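Local coordinates for aminopeptidase-like protein (Chaetomium thermophilum, PDB 5JM6) that probably acts as a zinc-dependent metalloaminopeptidase of the M18 family, assembling as a dodecamer linked to the Cvt pathway of selective autophagy, at residues A[57-62]-A[308-312]; A[193-199]-A[264-269]. One frame throughout, in Å; residues are numbered along the deposited sequence.

The two contacts illustrate how a two-domain peptidase keeps its catalytic core and its outer sheet distinct yet adjoining. Interaction 1 is buried close to the metal centre: the Leu309 side chain lies about 9 Å from a bound zinc ion, and that of Lys308 about 7 Å from the zinc ligand His133. Interaction 2 lies away from the annotated sites and reaches a second subunit. Their centres are about 22 Å apart and their nearest atoms about 8 Å, yet helix 68-81 touches both, with Val71 against Phe61 and Lys308, and Phe69 and His70 against Leu194. Along the chain, interaction 2 is nested inside the loop that interaction 1 closes.

Interaction 1 (A[57-62]-A[308-312]); sequences PYLDFM and KLCSW
Tyr58, Phe61 and Trp312 join helices 55-64 and 305-320, whose short segments come within 11.4 Å axis to axis at 125°. The Trp312 indole is received by two aromatic rings at the same face. Phe61 lies over the five-membered ring in an offset stack, the planes only 23° apart, with Trp312 CD1 above the centre of the phenyl ring and 3.4 Å from Phe61 CD2. Beside it, Tyr58 turns an edge to the six-membered ring in an offset edge-to-face arrangement, its CD1 3.5 Å from Trp312 CE3, while Tyr58 CB makes a CH-pi contact 4.0 Å from the ring centroid. With CG of Trp312 anti to the backbone N (chi1 -174°), the indole reaches across to helix 55-64, where Phe61 and Tyr58 meet it.

This aromatic cluster ties the first modelled helix to a helix of the zinc-peptidase core, helix 305-320, whose first turn carries Asp306, a ligand in both zinc sites seen here. Farther along, the Tyr58 ring crosses Leu309 at about a right angle, with Tyr58 CZ 3.7 Å from Leu309 CD1. Were Trp312 replaced by an alanine, the Phe61 face and the Tyr58 edge would probably lose the indole they pack on, and Tyr74 OH the hydrogen bond from NE1. At the other end, the bent chain of Met62 brings SD to 3.9 Å from Lys308 CB, and Lys308 NZ runs on to a weak hydrogen bond with Ile134 O. Pro57 CB borders the indole, 4.0 Å from Trp312 CZ2.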
# COMPACT_ATOMS: atom_id res chain seq x y z
N PRO A 57 6.90 56.70 4.75
CA PRO A 57 7.95 56.63 3.72
C PRO A 57 8.25 55.20 3.25
O PRO A 57 8.49 55.00 2.06
CB PRO A 57 9.16 57.24 4.42
CG PRO A 57 8.57 58.22 5.37
CD PRO A 57 7.30 57.57 5.87
N TYR A 58 8.23 54.23 4.16
CA TYR A 58 8.41 52.83 3.77
C TYR A 58 7.26 52.36 2.89
O TYR A 58 7.48 51.67 1.89
CB TYR A 58 8.54 51.92 4.98
CG TYR A 58 8.67 50.45 4.62
CD1 TYR A 58 9.84 49.95 4.07
CD2 TYR A 58 7.61 49.58 4.82
CE1 TYR A 58 9.96 48.62 3.73
CE2 TYR A 58 7.72 48.24 4.48
CZ TYR A 58 8.90 47.76 3.94
OH TYR A 58 9.01 46.43 3.61
N LEU A 59 6.04 52.72 3.27
CA LEU A 59 4.86 52.37 2.49
C LEU A 59 4.99 52.86 1.06
O LEU A 59 4.84 52.07 0.12
CB LEU A 59 3.60 52.96 3.13
CG LEU A 59 3.08 52.24 4.38
CD1 LEU A 59 1.83 52.93 4.91
CD2 LEU A 59 2.79 50.78 4.05
N ASP A 60 5.29 54.14 0.89
CA ASP A 60 5.43 54.72 -0.44
C ASP A 60 6.57 54.08 -1.23
O ASP A 60 6.46 53.90 -2.44
CB ASP A 60 5.67 56.23 -0.35
CG ASP A 60 4.48 56.97 0.20
OD1 ASP A 60 3.34 56.48 0.04
OD2 ASP A 60 4.67 58.06 0.79
N PHE A 61 7.65 53.73 -0.54
CA PHE A 61 8.76 53.05 -1.19
C PHE A 61 8.28 51.73 -1.79
O PHE A 61 8.44 51.49 -2.99
CB PHE A 61 9.91 52.82 -0.20
CG PHE A 61 10.92 51.82 -0.67
CD1 PHE A 61 11.75 52.08 -1.74
CD2 PHE A 61 11.05 50.60 -0.01
CE1 PHE A 61 12.68 51.15 -2.16
CE2 PHE A 61 11.98 49.67 -0.43
CZ PHE A 61 12.80 49.95 -1.50
N MET A 62 7.66 50.88 -0.97
CA MET A 62 7.18 49.58 -1.41
C MET A 62 6.18 49.69 -2.56
O MET A 62 6.24 48.91 -3.52
CB MET A 62 6.54 48.82 -0.25
CG MET A 62 7.49 48.49 0.88
SD MET A 62 8.94 47.56 0.34
CE MET A 62 8.18 46.03 -0.21
N LYS A 308 13.46 43.68 0.85
CA LYS A 308 13.31 45.10 0.56
C LYS A 308 13.17 45.85 1.90
O LYS A 308 13.59 47.00 2.02
CB LYS A 308 12.12 45.38 -0.36
CG LYS A 308 12.46 45.28 -1.85
CD LYS A 308 11.19 45.32 -2.70
CE LYS A 308 11.49 45.59 -4.17
NZ LYS A 308 11.81 44.36 -4.94
N LEU A 309 12.62 45.17 2.90
CA LEU A 309 12.48 45.74 4.25
C LEU A 309 13.81 45.98 4.96
O LEU A 309 14.08 47.10 5.39
CB LEU A 309 11.58 44.84 5.10
CG LEU A 309 11.42 45.18 6.59
CD1 LEU A 309 11.04 46.64 6.79
CD2 LEU A 309 10.37 44.29 7.22
N CYS A 310 14.65 44.95 5.09
CA CYS A 310 15.93 45.14 5.77
C CYS A 310 16.86 46.03 4.95
O CYS A 310 17.62 46.82 5.51
CB CYS A 310 16.62 43.80 6.04
SG CYS A 310 15.89 42.81 7.37
N SER A 311 16.78 45.92 3.63
CA SER A 311 17.60 46.75 2.76
C SER A 311 17.23 48.22 2.88
O SER A 311 18.10 49.07 3.02
CB SER A 311 17.47 46.30 1.30
OG SER A 311 18.09 45.05 1.10
N TRP A 312 15.93 48.52 2.84
CA TRP A 312 15.48 49.90 2.91
C TRP A 312 15.87 50.54 4.23
O TRP A 312 16.29 51.69 4.27
CB TRP A 312 13.98 50.00 2.69
CG TRP A 312 13.49 51.41 2.62
CD1 TRP A 312 13.54 52.24 1.54
CD2 TRP A 312 12.88 52.16 3.68
NE1 TRP A 312 13.00 53.46 1.86
CE2 TRP A 312 12.58 53.44 3.17
CE3 TRP A 312 12.56 51.88 5.01
CZ2 TRP A 312 11.98 54.43 3.94
CZ3 TRP A 312 11.96 52.86 5.77
CH2 TRP A 312 11.68 54.12 5.23

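Interaction 2 (A[193-199]-A[264-269]); sequences KLVKVDW and LILSQL
Val195, Leu269 and Gln268 hold helix 259-268 against strand 190-196, which within this chain lies at one edge of the six-stranded antiparallel sheet, an arrangement consistent with the inserted dimerization domain of M18 peptidases. Strand and helix segments pass 8.7 Å apart at 120°, so the helix runs across the strand rather than along it.

Val195 sits at the middle of the crossing. With CG2 anti to the backbone N, this methyl meets Gln268 CB at 3.7 Å and Ile265 CD1 at 3.8 Å, so it touches two residues about one turn apart on the helix. Gln268 contributes the aliphatic start of its chain, CB and CG, to the packing. Leu269 uses one branch: its CD2 is 3.6 Å from the carbonyl O of Leu194 and 3.9 Å from Lys193 CB. Val180 of the neighbouring strand 174-183 touches Val195, Ile265 and Leu269 alike, joining them into one apolar layer.

Farther along the chain, Val197 and Trp199 pack against Leu264. The Trp199 indole also reaches another copy of the protein, donating from NE1 to Gly294 O of the second subunit. Val197 CG1 lies over the centre of the indole face, and Leu264 CD1 approaches that ring obliquely, 3.7 Å from Trp199 CH2.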
# COMPACT_ATOMS: atom_id res chain seq x y z
N LYS A 193 15.90 51.99 -20.02
CA LYS A 193 14.85 52.82 -19.44
C LYS A 193 13.93 52.00 -18.55
O LYS A 193 13.74 50.80 -18.77
CB LYS A 193 14.03 53.51 -20.55
CG LYS A 193 14.86 53.99 -21.74
CD LYS A 193 15.77 55.16 -21.38
CE LYS A 193 15.02 56.48 -21.34
NZ LYS A 193 14.15 56.65 -22.54
N LEU A 194 13.36 52.64 -17.53
CA LEU A 194 12.44 51.98 -16.61
C LEU A 194 11.00 52.17 -17.06
O LEU A 194 10.65 53.21 -17.62
CB LEU A 194 12.61 52.51 -15.18
CG LEU A 194 13.93 52.33 -14.44
CD1 LEU A 194 13.76 52.76 -12.99
CD2 LEU A 194 14.44 50.89 -14.52
N VAL A 195 10.17 51.16 -16.83
CA VAL A 195 8.78 51.21 -17.25
C VAL A 195 7.88 50.54 -16.20
O VAL A 195 8.32 49.67 -15.45
CB VAL A 195 8.59 50.53 -18.62
CG1 VAL A 195 8.62 49.02 -18.49
CG2 VAL A 195 7.29 50.98 -19.27
N LYS A 196 6.65 51.02 -16.11
CA LYS A 196 5.67 50.43 -15.21
C LYS A 196 4.26 50.68 -15.73
O LYS A 196 3.95 51.79 -16.14
CB LYS A 196 5.84 51.03 -13.82
CG LYS A 196 5.40 50.17 -12.66
CD LYS A 196 5.33 51.03 -11.41
CE LYS A 196 6.48 52.02 -11.35
NZ LYS A 196 6.10 53.23 -10.57
N VAL A 197 3.39 49.68 -15.66
CA VAL A 197 2.00 49.91 -16.02
C VAL A 197 1.21 50.13 -14.73
O VAL A 197 1.38 49.39 -13.76
CB VAL A 197 1.41 48.76 -16.86
CG1 VAL A 197 -0.08 48.99 -17.11
CG2 VAL A 197 2.15 48.65 -18.19
N ASP A 198 0.38 51.16 -14.72
CA ASP A 198 -0.23 51.67 -13.49
C ASP A 198 -1.54 50.99 -13.10
O ASP A 198 -2.15 51.35 -12.09
CB ASP A 198 -0.45 53.18 -13.61
CG ASP A 198 0.84 53.95 -13.76
OD1 ASP A 198 1.87 53.49 -13.22
OD2 ASP A 198 0.83 55.01 -14.42
N TRP A 199 -1.97 50.02 -13.90
CA TRP A 199 -3.18 49.25 -13.59
C TRP A 199 -2.89 47.77 -13.80
O TRP A 199 -1.94 47.42 -14.51
CB TRP A 199 -4.36 49.71 -14.45
CG TRP A 199 -4.31 49.23 -15.86
CD1 TRP A 199 -4.75 48.02 -16.33
CD2 TRP A 199 -3.81 49.94 -17.00
NE1 TRP A 199 -4.54 47.94 -17.69
CE2 TRP A 199 -3.97 49.11 -18.12
CE3 TRP A 199 -3.24 51.21 -17.18
CZ2 TRP A 199 -3.58 49.49 -19.40
CZ3 TRP A 199 -2.85 51.59 -18.45
CH2 TRP A 199 -3.02 50.73 -19.54
N LEU A 264 1.81 49.26 -25.53
CA LEU A 264 1.61 49.87 -24.22
C LEU A 264 2.95 50.36 -23.68
O LEU A 264 3.05 51.48 -23.18
CB LEU A 264 0.95 48.88 -23.25
CG LEU A 264 0.22 49.51 -22.07
CD1 LEU A 264 -0.90 50.41 -22.57
CD2 LEU A 264 -0.33 48.44 -21.13
N ILE A 265 3.98 49.53 -23.80
CA ILE A 265 5.31 49.89 -23.34
C ILE A 265 5.90 51.06 -24.14
O ILE A 265 6.55 51.94 -23.58
CB ILE A 265 6.27 48.67 -23.40
CG1 ILE A 265 5.82 47.58 -22.43
CG2 ILE A 265 7.71 49.09 -23.09
CD1 ILE A 265 5.68 48.04 -20.99
N LEU A 266 5.65 51.08 -25.45
CA LEU A 266 6.19 52.15 -26.29
C LEU A 266 5.62 53.52 -25.94
O LEU A 266 6.32 54.53 -26.01
CB LEU A 266 5.95 51.87 -27.78
CG LEU A 266 6.77 50.83 -28.54
CD1 LEU A 266 6.05 50.47 -29.83
CD2 LEU A 266 8.17 51.33 -28.83
N SER A 267 4.34 53.57 -25.58
CA SER A 267 3.72 54.85 -25.24
C SER A 267 4.28 55.37 -23.92
O SER A 267 4.53 56.57 -23.78
CB SER A 267 2.20 54.73 -25.16
OG SER A 267 1.78 54.41 -23.85
N GLN A 268 4.48 54.47 -22.96
CA GLN A 268 5.04 54.83 -21.66
C GLN A 268 6.42 55.46 -21.81
O GLN A 268 6.81 56.33 -21.04
CB GLN A 268 5.15 53.61 -20.74
CG GLN A 268 3.87 52.82 -20.59
CD GLN A 268 3.02 53.30 -19.43
OE1 GLN A 268 3.53 53.85 -18.45
NE2 GLN A 268 1.71 53.10 -19.54
N LEU A 269 7.17 54.99 -22.80
CA LEU A 269 8.51 55.49 -23.03
C LEU A 269 8.56 56.58 -24.11
O LEU A 269 9.63 57.12 -24.40
CB LEU A 269 9.45 54.35 -23.40
CG LEU A 269 9.55 53.08 -22.56
CD1 LEU A 269 10.39 52.05 -23.30
CD2 LEU A 269 10.15 53.38 -21.20